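Local coordinates for protein phosphoribosyl-aminoimidazole carboxylase (Aspergillus clavatus, PDB 3K5I) that probably carboxylates 5-aminoimidazole ribonucleotide at N5 at the expense of ATP, an ATP-grasp reaction of purine biosynthesis, and binds ADP with magnesium, at residues 165-170 with 194-199; 137-142 with 282-287; 98-103 with 117-122; 176-181 with 190-195. One frame throughout, in Å; residues are numbered along the deposited sequence.

From the N terminus, interaction 3 closes first: residues 98-103 and 117-122 pair two helices of the preATP-grasp domain across a loop of 13 residues, and the chain then passes on to the ATP-grasp domain. The other three contacts lie there. Interaction 2 opens at 137-142 and closes only at 282-287, enclosing interactions 1 and 4 and joining the four-stranded sheet to an outer strand of the eight-stranded one. Interaction 1 pairs two strands of the small sheet; within its loop lies 176-181, where interaction 4 packs the end of helix 186-192 on edge strand 177-180. Both end on the same stretch, sharing Lys194 and Asp195. Interactions 1, 2 and 4 all reach ADP, whereas interaction 3 stands apart.

Interaction 1 (165-170 with 194-199); sequences LKSKTM and KDRPLY. With ADP (adenosine-5'-diphosphate), chain G.
The carbonyl oxygen of Thr169 is gripped from three directions, and one of its donors is Arg196 from across the contact. Arg196 NH2 reaches Thr169 O at 2.9 Å, in the carbonyl plane and near the plane of its own guanidinium, while Ser167 OG donates to Thr169 O at 2.6 Å. Water 1 supplies a third hydrogen and in turn accepts from Arg196 NE; with Arg196 NH1 bonded to Arg175 O, all three nitrogens of the guanidinium are engaged. Ser167 CB lies over one face of the Arg196 guanidinium, 3.0 Å above the plane and toward the rim. Because the Arg196 chain bends at chi3 (62°), the flat group folds back against Ser167 instead of running out straight.

Farther along, the pairing becomes regular antiparallel sheet. Lys166 and Tyr199 exchange backbone bonds in both directions, each 3.0 Å between N and O, and Lys168 N adds an almost straight bond of 2.8 Å to Pro197 O. The Tyr199 hydroxyl comes within 3.3 Å of Lys166 CD, placing the phenol beside the lysine chain. That chain is extended beyond CG and carries NZ to ADP, where it donates to N7 at 2.7 Å and also to O2A; Glu201 forms a salt bridge with the same NZ. Lys168 instead sends its ammonium to Glu143.

Strand 163-167 thus lies inside its sheet, with 198-202 on one flank and 177-180 on the other, while helix 124-132 packs against Lys166, Lys168 and Tyr199.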
# COMPACT_ATOMS: atom_id res chain seq x y z
N LEU A 165 32.86 -15.78 9.53
CA LEU A 165 32.67 -17.18 9.20
C LEU A 165 31.31 -17.29 8.55
O LEU A 165 30.36 -16.75 9.09
CB LEU A 165 32.69 -18.13 10.40
CG LEU A 165 32.75 -19.64 10.11
CD1 LEU A 165 33.84 -20.11 9.08
CD2 LEU A 165 32.78 -20.52 11.42
N LYS A 166 31.20 -18.00 7.43
CA LYS A 166 29.87 -18.08 6.81
C LYS A 166 29.47 -19.44 6.25
O LYS A 166 30.31 -20.15 5.68
CB LYS A 166 29.85 -17.13 5.59
CG LYS A 166 30.37 -15.73 5.75
CD LYS A 166 29.87 -14.83 4.59
CE LYS A 166 30.02 -13.28 4.80
NZ LYS A 166 29.67 -12.29 3.66
N SER A 167 28.18 -19.77 6.40
CA SER A 167 27.57 -20.99 5.88
C SER A 167 27.38 -20.69 4.40
O SER A 167 26.94 -19.59 3.98
CB SER A 167 26.11 -21.22 6.36
OG SER A 167 25.57 -22.37 5.70
N LYS A 168 27.72 -21.67 3.58
CA LYS A 168 27.53 -21.49 2.14
C LYS A 168 26.03 -21.55 1.80
O LYS A 168 25.46 -20.85 0.97
CB LYS A 168 28.25 -22.65 1.46
CG LYS A 168 29.77 -22.57 1.51
CD LYS A 168 30.24 -23.80 0.71
CE LYS A 168 31.72 -24.11 0.59
NZ LYS A 168 32.02 -24.75 -0.76
N THR A 169 25.29 -22.40 2.49
CA THR A 169 23.89 -22.45 2.10
C THR A 169 22.98 -22.02 3.23
O THR A 169 23.39 -21.91 4.40
CB THR A 169 23.55 -23.92 1.85
OG1 THR A 169 23.92 -24.63 3.03
CG2 THR A 169 24.43 -24.47 0.74
N MET A 170 21.73 -21.84 2.82
CA MET A 170 20.67 -21.48 3.74
C MET A 170 20.83 -20.16 4.51
O MET A 170 20.09 -19.91 5.45
CB MET A 170 20.36 -22.69 4.66
CG MET A 170 20.15 -24.03 3.92
SD MET A 170 18.66 -23.93 2.80
CE MET A 170 17.49 -23.27 4.11
N LYS A 194 27.25 -24.98 13.27
CA LYS A 194 27.38 -26.41 13.26
C LYS A 194 26.80 -27.09 12.03
O LYS A 194 25.76 -26.73 11.51
CB LYS A 194 26.58 -26.92 14.45
CG LYS A 194 27.29 -27.77 15.48
CD LYS A 194 26.26 -28.67 16.16
CE LYS A 194 25.50 -28.05 17.31
NZ LYS A 194 25.37 -29.06 18.40
N ASP A 195 27.43 -28.18 11.66
CA ASP A 195 26.94 -29.03 10.59
C ASP A 195 26.46 -28.39 9.33
O ASP A 195 25.46 -28.86 8.80
CB ASP A 195 25.73 -29.82 11.11
CG ASP A 195 26.15 -31.00 11.94
OD1 ASP A 195 27.20 -31.62 11.68
OD2 ASP A 195 25.40 -31.29 12.88
N ARG A 196 27.14 -27.34 8.87
CA ARG A 196 26.78 -26.66 7.64
C ARG A 196 28.08 -26.63 6.78
O ARG A 196 29.19 -26.80 7.27
CB ARG A 196 26.16 -25.26 7.96
CG ARG A 196 24.97 -25.31 8.97
CD ARG A 196 24.44 -23.93 9.44
NE ARG A 196 23.92 -23.16 8.29
CZ ARG A 196 23.38 -21.94 8.34
NH1 ARG A 196 23.30 -21.29 9.50
NH2 ARG A 196 22.95 -21.34 7.24
N PRO A 197 28.00 -26.46 5.47
CA PRO A 197 29.19 -26.36 4.61
C PRO A 197 29.59 -24.88 4.83
O PRO A 197 28.74 -23.99 4.79
CB PRO A 197 28.60 -26.43 3.20
CG PRO A 197 27.16 -25.95 3.33
CD PRO A 197 26.73 -26.25 4.74
N LEU A 198 30.87 -24.60 5.08
CA LEU A 198 31.36 -23.25 5.36
C LEU A 198 32.50 -22.78 4.51
O LEU A 198 33.20 -23.54 3.83
CB LEU A 198 32.00 -23.25 6.76
CG LEU A 198 31.19 -24.01 7.78
CD1 LEU A 198 31.94 -23.78 9.07
CD2 LEU A 198 29.75 -23.46 7.82
N TYR A 199 32.75 -21.49 4.65
CA TYR A 199 33.89 -20.88 3.99
C TYR A 199 34.07 -19.63 4.86
O TYR A 199 33.17 -19.20 5.55
CB TYR A 199 33.71 -20.57 2.51
CG TYR A 199 32.83 -19.39 2.28
CD1 TYR A 199 31.45 -19.54 2.41
CD2 TYR A 199 33.36 -18.15 1.98
CE1 TYR A 199 30.65 -18.48 2.16
CE2 TYR A 199 32.54 -17.06 1.76
CZ TYR A 199 31.18 -17.25 1.89
OH TYR A 199 30.22 -16.30 1.69
PB ADP G . 23.26 -12.56 4.72
O1B ADP G . 22.72 -13.35 5.85
O2B ADP G . 22.83 -13.51 3.62
O3B ADP G . 22.89 -11.19 4.07
PA ADP G . 25.92 -11.26 4.27
O1A ADP G . 25.34 -10.23 3.40
O2A ADP G . 27.17 -11.81 3.61
O3A ADP G . 24.86 -12.38 4.71
O5' ADP G . 26.38 -10.40 5.55
C5' ADP G . 25.50 -9.46 6.18
C4' ADP G . 26.29 -8.25 6.63
O4' ADP G . 27.36 -8.68 7.51
C3' ADP G . 27.07 -7.47 5.59
O3' ADP G . 26.19 -6.40 5.20
C2' ADP G . 28.21 -6.79 6.37
O2' ADP G . 27.71 -5.90 7.40
C1' ADP G . 28.54 -8.00 7.22
N9 ADP G . 29.60 -8.72 6.54
C8 ADP G . 29.39 -9.72 5.63
N7 ADP G . 30.55 -10.09 5.04
C5 ADP G . 31.49 -9.30 5.69
C6 ADP G . 32.92 -9.32 5.60
N6 ADP G . 33.73 -9.90 4.91
N1 ADP G . 33.57 -8.41 6.38
C2 ADP G . 32.94 -7.58 7.29
N3 ADP G . 31.64 -7.65 7.45
C4 ADP G . 30.94 -8.47 6.65
O HOH W 1 23.03 -24.37 6.07
O HOH W 2 20.62 -19.86 8.09

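Interaction 2 (137-142 with 282-287); sequences PMAEHR and SIMLCE. With MG (magnesium ion), chain H; ADP (adenosine-5'-diphosphate), chain G.
Met284 packs along the backbone of Met138 and Ala139, joining the two sheets of the ATP-grasp fold between which the nucleotide is held. From Met284 CB the chain leaves with CG anti to the backbone N (chi1 -160°), which sets CG 3.6 Å from Met138 CA. The sulfur follows the peptide, SD standing 3.8 Å from Ala139 N. Bends at chi2 and chi3 then turn the methyl toward Ala139: Met284 CE ends 3.6 Å from Ala139 CB and closer still to the amide nitrogen of that residue.

Pro137 and Leu285 meet through their backbones. Leu285 N donates to Pro137 O in a long bond of 3.3 Å whose donor stands 40° above the carbonyl plane, not on a lone pair. The side chains of Met138 and Leu285 lie side by side and point the same way, with CE of the methionine 3.9 Å from CD2 of the leucine. Lys128 of helix 124-132 touches both of them.

Strand 283-289 then carries the contact toward the active site. Cys286 and Glu287 both face Glu274 in a classic beta bulge. Glu287, its chain extended beyond CG, shares the magnesium ion with Glu274, two ADP oxygens and two waters; Glu287 OE2 sits 2.0 Å from the metal.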
# COMPACT_ATOMS: atom_id res chain seq x y z
N PRO A 137 34.89 -7.75 -8.14
CA PRO A 137 35.78 -7.56 -7.00
C PRO A 137 34.90 -8.05 -5.85
O PRO A 137 33.70 -7.80 -5.85
CB PRO A 137 35.97 -6.02 -6.92
CG PRO A 137 34.74 -5.46 -7.49
CD PRO A 137 34.24 -6.48 -8.52
N MET A 138 35.50 -8.76 -4.90
CA MET A 138 34.81 -9.31 -3.74
C MET A 138 35.88 -9.84 -2.80
O MET A 138 36.91 -10.34 -3.25
CB MET A 138 34.05 -10.57 -4.13
CG MET A 138 34.83 -11.56 -4.99
SD MET A 138 33.79 -12.45 -6.23
CE MET A 138 32.12 -11.99 -5.74
N ALA A 139 35.59 -9.76 -1.51
CA ALA A 139 36.44 -10.23 -0.41
C ALA A 139 37.08 -11.59 -0.62
O ALA A 139 36.49 -12.53 -1.10
CB ALA A 139 35.67 -10.23 0.94
N GLU A 140 38.33 -11.70 -0.21
CA GLU A 140 39.09 -12.93 -0.29
C GLU A 140 38.45 -13.99 0.59
O GLU A 140 37.93 -13.68 1.66
CB GLU A 140 40.43 -12.64 0.37
CG GLU A 140 41.38 -13.80 0.24
CD GLU A 140 42.80 -13.32 0.13
OE1 GLU A 140 43.64 -14.23 0.10
OE2 GLU A 140 43.05 -12.08 0.10
N HIS A 141 38.57 -15.25 0.18
CA HIS A 141 37.98 -16.23 1.06
C HIS A 141 38.74 -17.52 0.90
O HIS A 141 39.71 -17.59 0.14
CB HIS A 141 36.50 -16.39 0.74
CG HIS A 141 36.21 -16.80 -0.67
ND1 HIS A 141 35.53 -15.97 -1.54
CD2 HIS A 141 36.47 -17.95 -1.34
CE1 HIS A 141 35.41 -16.60 -2.70
NE2 HIS A 141 35.96 -17.80 -2.61
N ARG A 142 38.26 -18.52 1.63
CA ARG A 142 38.85 -19.85 1.60
C ARG A 142 37.73 -20.81 1.96
O ARG A 142 37.05 -20.61 2.96
CB ARG A 142 40.00 -20.01 2.61
CG ARG A 142 41.19 -19.13 2.26
CD ARG A 142 41.94 -19.61 1.01
NE ARG A 142 43.32 -19.14 1.05
CZ ARG A 142 43.70 -17.90 0.76
NH1 ARG A 142 42.77 -17.04 0.36
NH2 ARG A 142 44.97 -17.54 0.85
N SER A 282 36.91 2.75 -3.27
CA SER A 282 36.72 1.78 -4.34
C SER A 282 35.55 0.88 -3.88
O SER A 282 35.10 0.88 -2.73
CB SER A 282 37.98 0.96 -4.51
OG SER A 282 38.06 0.16 -3.35
N ILE A 283 35.03 0.07 -4.80
CA ILE A 283 33.90 -0.77 -4.46
C ILE A 283 34.02 -2.27 -4.57
O ILE A 283 34.67 -2.86 -5.44
CB ILE A 283 32.55 -0.24 -5.00
CG1 ILE A 283 32.42 1.23 -4.63
CG2 ILE A 283 31.38 -0.93 -4.32
CD1 ILE A 283 31.25 1.97 -5.35
N MET A 284 33.31 -2.86 -3.61
CA MET A 284 33.28 -4.29 -3.50
C MET A 284 31.84 -4.77 -3.44
O MET A 284 30.90 -4.14 -2.92
CB MET A 284 34.05 -4.68 -2.25
CG MET A 284 34.52 -6.09 -2.23
SD MET A 284 36.28 -6.04 -1.72
CE MET A 284 36.20 -6.89 -0.22
N LEU A 285 31.67 -5.93 -4.03
CA LEU A 285 30.35 -6.50 -4.02
C LEU A 285 30.35 -7.28 -2.69
O LEU A 285 31.42 -7.74 -2.25
CB LEU A 285 30.19 -7.42 -5.23
CG LEU A 285 28.84 -8.13 -5.14
CD1 LEU A 285 28.00 -8.05 -6.43
CD2 LEU A 285 29.21 -9.53 -4.76
N CYS A 286 29.21 -7.33 -2.01
CA CYS A 286 29.09 -8.05 -0.74
C CYS A 286 28.31 -9.32 -1.09
O CYS A 286 28.65 -10.40 -0.66
CB CYS A 286 28.32 -7.29 0.33
SG CYS A 286 28.08 -8.43 1.74
N GLU A 287 27.25 -9.20 -1.88
CA GLU A 287 26.44 -10.35 -2.28
C GLU A 287 25.34 -9.85 -3.21
O GLU A 287 25.04 -8.65 -3.27
CB GLU A 287 25.81 -11.06 -1.08
CG GLU A 287 24.39 -10.63 -0.68
CD GLU A 287 23.92 -11.43 0.54
OE1 GLU A 287 24.26 -12.63 0.59
OE2 GLU A 287 23.26 -10.94 1.49
MG MG H . 23.38 -9.44 2.83
PB ADP G . 23.26 -12.56 4.72
O1B ADP G . 22.72 -13.35 5.85
O2B ADP G . 22.83 -13.51 3.62
O3B ADP G . 22.89 -11.19 4.07
PA ADP G . 25.92 -11.26 4.27
O1A ADP G . 25.34 -10.23 3.40
O2A ADP G . 27.17 -11.81 3.61
O3A ADP G . 24.86 -12.38 4.71
O5' ADP G . 26.38 -10.40 5.55
C5' ADP G . 25.50 -9.46 6.18
C4' ADP G . 26.29 -8.25 6.63
O4' ADP G . 27.36 -8.68 7.51
C3' ADP G . 27.07 -7.47 5.59
O3' ADP G . 26.19 -6.40 5.20
C2' ADP G . 28.21 -6.79 6.37
O2' ADP G . 27.71 -5.90 7.40
C1' ADP G . 28.54 -8.00 7.22
N9 ADP G . 29.60 -8.72 6.54
C8 ADP G . 29.39 -9.72 5.63
N7 ADP G . 30.55 -10.09 5.04
C5 ADP G . 31.49 -9.30 5.69
C6 ADP G . 32.92 -9.32 5.60
N6 ADP G . 33.73 -9.90 4.91
N1 ADP G . 33.57 -8.41 6.38
C2 ADP G . 32.94 -7.58 7.29
N3 ADP G . 31.64 -7.65 7.45
C4 ADP G . 30.94 -8.47 6.65
O HOH W 3 21.40 -9.52 3.04
O HOH W 4 23.75 -7.98 4.51

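Interaction 3 (98-103 with 117-122); sequences DTYALE and AIRTIQ
Arg119 lays its guanidinium flat against the ring of Tyr100, the two planes only 16° apart and the CZ of Arg119 3.6 Å from the ring centroid. This is a stacked cation-pi pair, although the side chains themselves meet at about a right angle. With one face against the ring, the arginine uses its edge for polar partners. Arg119 NE points almost straight at Thr99 OG1, 2.8 Å away and in the guanidinium plane. Arg119 NH2 forms a salt bridge with Glu103 OE1 at 2.9 Å, reaching that oxygen from above the carboxylate plane, the two flat groups being turned 59° against each other. A weak bond runs from Arg119 NH2 to Thr99 O. Stack and edge bonds together fix the rotation of the guanidinium.

Thr99 is engaged on both branches: its methyl CG2 rests 3.7 Å from Ile118 CG2, while water 5 links OG1 to Gln122 OE1; Gln122 NE2 donates to the carbonyl oxygens of Glu95 and Val97. Asp98 caps helix 99-105, its OD1 accepting from Tyr100 N and Ala101 N.

The segments 99-103 and 117-121 run nearly antiparallel, their axes approaching to 10.2 Å, an arrangement consistent with the helix-strand-helix edge of the parallel alpha/beta preATP-grasp domain.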
# COMPACT_ATOMS: atom_id res chain seq x y z
N ASP A 98 13.99 -25.51 -4.03
CA ASP A 98 14.50 -26.70 -4.68
C ASP A 98 14.61 -26.40 -6.15
O ASP A 98 13.65 -26.55 -6.89
CB ASP A 98 13.63 -27.90 -4.28
CG ASP A 98 14.02 -29.17 -4.97
OD1 ASP A 98 14.94 -29.01 -5.76
OD2 ASP A 98 13.45 -30.26 -4.73
N THR A 99 15.79 -26.02 -6.60
CA THR A 99 15.98 -25.73 -8.02
C THR A 99 16.00 -26.96 -8.92
O THR A 99 16.02 -26.81 -10.14
CB THR A 99 17.23 -24.87 -8.21
OG1 THR A 99 18.43 -25.64 -7.99
CG2 THR A 99 17.10 -23.83 -7.08
N TYR A 100 16.00 -28.15 -8.31
CA TYR A 100 16.01 -29.40 -9.09
C TYR A 100 14.60 -29.72 -9.54
O TYR A 100 14.36 -30.01 -10.71
CB TYR A 100 16.66 -30.53 -8.29
CG TYR A 100 18.13 -30.23 -8.12
CD1 TYR A 100 19.06 -30.64 -9.07
CD2 TYR A 100 18.57 -29.52 -7.03
CE1 TYR A 100 20.40 -30.35 -8.92
CE2 TYR A 100 19.90 -29.26 -6.84
CZ TYR A 100 20.82 -29.63 -7.81
OH TYR A 100 22.16 -29.46 -7.57
N ALA A 101 13.66 -29.55 -8.62
CA ALA A 101 12.25 -29.73 -8.96
C ALA A 101 12.01 -28.70 -10.05
O ALA A 101 11.29 -28.98 -10.99
CB ALA A 101 11.33 -29.32 -7.80
N LEU A 102 12.54 -27.48 -9.93
CA LEU A 102 12.35 -26.42 -10.95
C LEU A 102 12.92 -26.77 -12.34
O LEU A 102 12.29 -26.48 -13.37
CB LEU A 102 12.91 -25.06 -10.55
CG LEU A 102 12.33 -24.13 -9.46
CD1 LEU A 102 13.19 -22.87 -9.17
CD2 LEU A 102 10.88 -23.73 -9.68
N GLU A 103 14.11 -27.40 -12.38
CA GLU A 103 14.70 -27.84 -13.65
C GLU A 103 13.73 -28.93 -14.22
O GLU A 103 13.46 -29.03 -15.40
CB GLU A 103 16.09 -28.42 -13.37
CG GLU A 103 16.87 -29.02 -14.60
CD GLU A 103 18.25 -29.59 -14.22
OE1 GLU A 103 18.43 -29.79 -12.97
OE2 GLU A 103 19.12 -29.82 -15.12
N ALA A 117 20.08 -19.58 -12.18
CA ALA A 117 20.51 -18.36 -11.45
C ALA A 117 20.32 -18.59 -9.96
O ALA A 117 21.26 -18.43 -9.17
CB ALA A 117 19.68 -17.09 -11.91
N ILE A 118 19.12 -19.08 -9.60
CA ILE A 118 18.77 -19.42 -8.23
C ILE A 118 19.72 -20.49 -7.69
O ILE A 118 20.30 -20.37 -6.61
CB ILE A 118 17.28 -19.94 -8.15
CG1 ILE A 118 16.27 -18.83 -8.50
CG2 ILE A 118 16.79 -20.13 -6.67
CD1 ILE A 118 14.77 -19.10 -8.12
N ARG A 119 19.91 -21.56 -8.45
CA ARG A 119 20.81 -22.60 -7.95
C ARG A 119 22.16 -22.03 -7.65
O ARG A 119 22.73 -22.31 -6.59
CB ARG A 119 21.11 -23.70 -8.96
CG ARG A 119 21.57 -25.01 -8.30
CD ARG A 119 21.68 -26.05 -9.46
NE ARG A 119 20.35 -26.59 -9.73
CZ ARG A 119 20.03 -27.55 -10.59
NH1 ARG A 119 20.99 -28.07 -11.32
NH2 ARG A 119 18.77 -27.95 -10.72
N THR A 120 22.68 -21.26 -8.61
CA THR A 120 23.99 -20.66 -8.36
C THR A 120 23.90 -19.78 -7.12
O THR A 120 24.63 -19.91 -6.11
CB THR A 120 24.53 -19.80 -9.55
OG1 THR A 120 24.63 -20.61 -10.72
CG2 THR A 120 25.95 -19.26 -9.27
N ILE A 121 23.02 -18.81 -7.22
CA ILE A 121 22.96 -17.85 -6.15
C ILE A 121 22.77 -18.38 -4.74
O ILE A 121 23.33 -17.85 -3.78
CB ILE A 121 22.12 -16.55 -6.55
CG1 ILE A 121 22.81 -15.75 -7.67
CG2 ILE A 121 21.83 -15.61 -5.36
CD1 ILE A 121 21.98 -14.62 -8.30
N GLN A 122 21.98 -19.43 -4.62
CA GLN A 122 21.69 -19.99 -3.31
C GLN A 122 22.88 -20.52 -2.49
O GLN A 122 22.81 -20.71 -1.27
CB GLN A 122 20.55 -20.98 -3.46
CG GLN A 122 21.03 -22.24 -4.11
CD GLN A 122 19.85 -23.21 -4.17
OE1 GLN A 122 20.05 -24.38 -4.37
NE2 GLN A 122 18.62 -22.71 -3.99
O HOH W 5 18.56 -26.31 -5.49

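Interaction 4 (176-181 with 190-195); sequences GNFRVN and LEALKD. With ADP (adenosine-5'-diphosphate), chain G.
Ala192 and Leu193, where helix 186-192 ends, press on Phe178 of the outer strand 177-180 and Gly176 just before it, within the beta-alpha-beta crossover that links strands 177-180 and 198-202 of the ATP-grasp domain. Walking along 190-195, Leu190 comes first and faces the other way, packing on Pro149 and Leu152 of helix 149-159. Two residues on, Ala192 turns its methyl toward the strand: CB lies 3.4 Å from both CD1 and CE1 of Phe178, approaching the ring obliquely. Phe178 CG stands anti to its own backbone N (chi1 -166°), which brings that side of the ring up to the helix; Glu188 and Ala189 touch it as well.

Leu193 leaves helical geometry and is buried with its two methyls against Gly176 and Phe178, Leu165 of strand 163-167 lying alongside. Its CD1 meets Phe178 CB at 4.1 Å and Gly176 O at 3.7 Å, whereas CD2 lies over the Gly176 peptide. Lys194 N then closes the turn on Glu191 O at 2.7 Å.

The contact is apolar, and residues alternate along the strand, so Asn177 points away from the helix, toward the nucleotide. Asn177 ND2 is hydrogen-bonded to Ser234 OG and makes a weak bond of 3.1 Å to ADP O5'.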
# COMPACT_ATOMS: atom_id res chain seq x y z
N GLY A 176 23.66 -17.29 8.90
CA GLY A 176 24.76 -18.24 8.64
C GLY A 176 26.10 -17.49 8.72
O GLY A 176 27.08 -17.87 8.13
N ASN A 177 26.17 -16.39 9.45
CA ASN A 177 27.40 -15.60 9.57
C ASN A 177 27.91 -15.69 11.01
O ASN A 177 27.14 -15.82 11.95
CB ASN A 177 27.02 -14.11 9.30
CG ASN A 177 27.15 -13.69 7.81
OD1 ASN A 177 26.88 -14.46 6.88
ND2 ASN A 177 27.57 -12.46 7.59
N PHE A 178 29.22 -15.63 11.18
CA PHE A 178 29.78 -15.67 12.51
C PHE A 178 31.14 -15.04 12.47
O PHE A 178 32.08 -15.59 11.88
CB PHE A 178 29.88 -17.04 13.11
CG PHE A 178 30.13 -17.03 14.59
CD1 PHE A 178 29.08 -17.25 15.49
CD2 PHE A 178 31.40 -16.85 15.10
CE1 PHE A 178 29.27 -17.28 16.87
CE2 PHE A 178 31.63 -16.89 16.48
CZ PHE A 178 30.54 -17.08 17.39
N ARG A 179 31.20 -13.88 13.10
CA ARG A 179 32.42 -13.12 13.24
C ARG A 179 33.42 -13.86 14.10
O ARG A 179 33.13 -14.25 15.23
CB ARG A 179 32.17 -11.84 14.03
CG ARG A 179 33.44 -10.96 13.83
CD ARG A 179 33.20 -9.45 14.02
NE ARG A 179 34.36 -8.85 14.68
CZ ARG A 179 34.72 -7.57 14.67
NH1 ARG A 179 35.83 -7.21 15.30
NH2 ARG A 179 33.97 -6.67 14.04
N VAL A 180 34.61 -14.07 13.55
CA VAL A 180 35.65 -14.76 14.30
C VAL A 180 36.70 -13.68 14.58
O VAL A 180 37.25 -13.16 13.64
CB VAL A 180 36.20 -15.89 13.43
CG1 VAL A 180 37.14 -16.70 14.29
CG2 VAL A 180 35.06 -16.76 12.84
N ASN A 181 36.95 -13.29 15.84
CA ASN A 181 37.91 -12.21 16.15
C ASN A 181 39.31 -12.69 16.50
O ASN A 181 40.30 -12.00 16.29
CB ASN A 181 37.44 -11.36 17.34
CG ASN A 181 36.21 -10.54 17.00
OD1 ASN A 181 36.32 -9.64 16.19
ND2 ASN A 181 35.06 -10.83 17.64
N LEU A 190 32.50 -22.60 15.17
CA LEU A 190 32.12 -23.89 14.59
C LEU A 190 30.81 -24.38 15.23
O LEU A 190 29.82 -24.73 14.60
CB LEU A 190 33.28 -24.91 14.62
CG LEU A 190 34.63 -24.63 13.96
CD1 LEU A 190 35.72 -25.59 14.43
CD2 LEU A 190 34.53 -24.59 12.44
N GLU A 191 30.78 -24.40 16.54
CA GLU A 191 29.54 -24.83 17.13
C GLU A 191 28.42 -24.03 16.48
O GLU A 191 27.46 -24.58 15.92
CB GLU A 191 29.65 -24.53 18.62
CG GLU A 191 28.57 -25.11 19.50
CD GLU A 191 28.09 -26.48 19.12
OE1 GLU A 191 28.91 -27.33 18.66
OE2 GLU A 191 26.88 -26.70 19.30
N ALA A 192 28.55 -22.71 16.56
CA ALA A 192 27.52 -21.80 16.03
C ALA A 192 26.87 -22.11 14.70
O ALA A 192 25.64 -22.02 14.54
CB ALA A 192 27.91 -20.34 16.15
N LEU A 193 27.73 -22.46 13.74
CA LEU A 193 27.35 -22.79 12.38
C LEU A 193 27.53 -24.27 12.19
O LEU A 193 27.93 -24.75 11.13
CB LEU A 193 28.40 -22.12 11.51
CG LEU A 193 28.22 -20.60 11.43
CD1 LEU A 193 29.11 -20.01 10.32
CD2 LEU A 193 26.77 -20.21 11.16
N LYS A 194 27.25 -24.98 13.27
CA LYS A 194 27.38 -26.41 13.26
C LYS A 194 26.80 -27.09 12.03
O LYS A 194 25.76 -26.73 11.51
CB LYS A 194 26.58 -26.92 14.45
CG LYS A 194 27.29 -27.77 15.48
CD LYS A 194 26.26 -28.67 16.16
CE LYS A 194 25.50 -28.05 17.31
NZ LYS A 194 25.37 -29.06 18.40
N ASP A 195 27.43 -28.18 11.66
CA ASP A 195 26.94 -29.03 10.59
C ASP A 195 26.46 -28.39 9.33
O ASP A 195 25.46 -28.86 8.80
CB ASP A 195 25.73 -29.82 11.11
CG ASP A 195 26.15 -31.00 11.94
OD1 ASP A 195 27.20 -31.62 11.68
OD2 ASP A 195 25.40 -31.29 12.88
PB ADP G . 23.26 -12.56 4.72
O1B ADP G . 22.72 -13.35 5.85
O2B ADP G . 22.83 -13.51 3.62
O3B ADP G . 22.89 -11.19 4.07
PA ADP G . 25.92 -11.26 4.27
O1A ADP G . 25.34 -10.23 3.40
O2A ADP G . 27.17 -11.81 3.61
O3A ADP G . 24.86 -12.38 4.71
O5' ADP G . 26.38 -10.40 5.55
C5' ADP G . 25.50 -9.46 6.18
C4' ADP G . 26.29 -8.25 6.63
O4' ADP G . 27.36 -8.68 7.51
C3' ADP G . 27.07 -7.47 5.59
O3' ADP G . 26.19 -6.40 5.20
C2' ADP G . 28.21 -6.79 6.37
O2' ADP G . 27.71 -5.90 7.40
C1' ADP G . 28.54 -8.00 7.22
N9 ADP G . 29.60 -8.72 6.54
C8 ADP G . 29.39 -9.72 5.63
N7 ADP G . 30.55 -10.09 5.04
C5 ADP G . 31.49 -9.30 5.69
C6 ADP G . 32.92 -9.32 5.60
N6 ADP G . 33.73 -9.90 4.91
N1 ADP G . 33.57 -8.41 6.38
C2 ADP G . 32.94 -7.58 7.29
N3 ADP G . 31.64 -7.65 7.45
C4 ADP G . 30.94 -8.47 6.65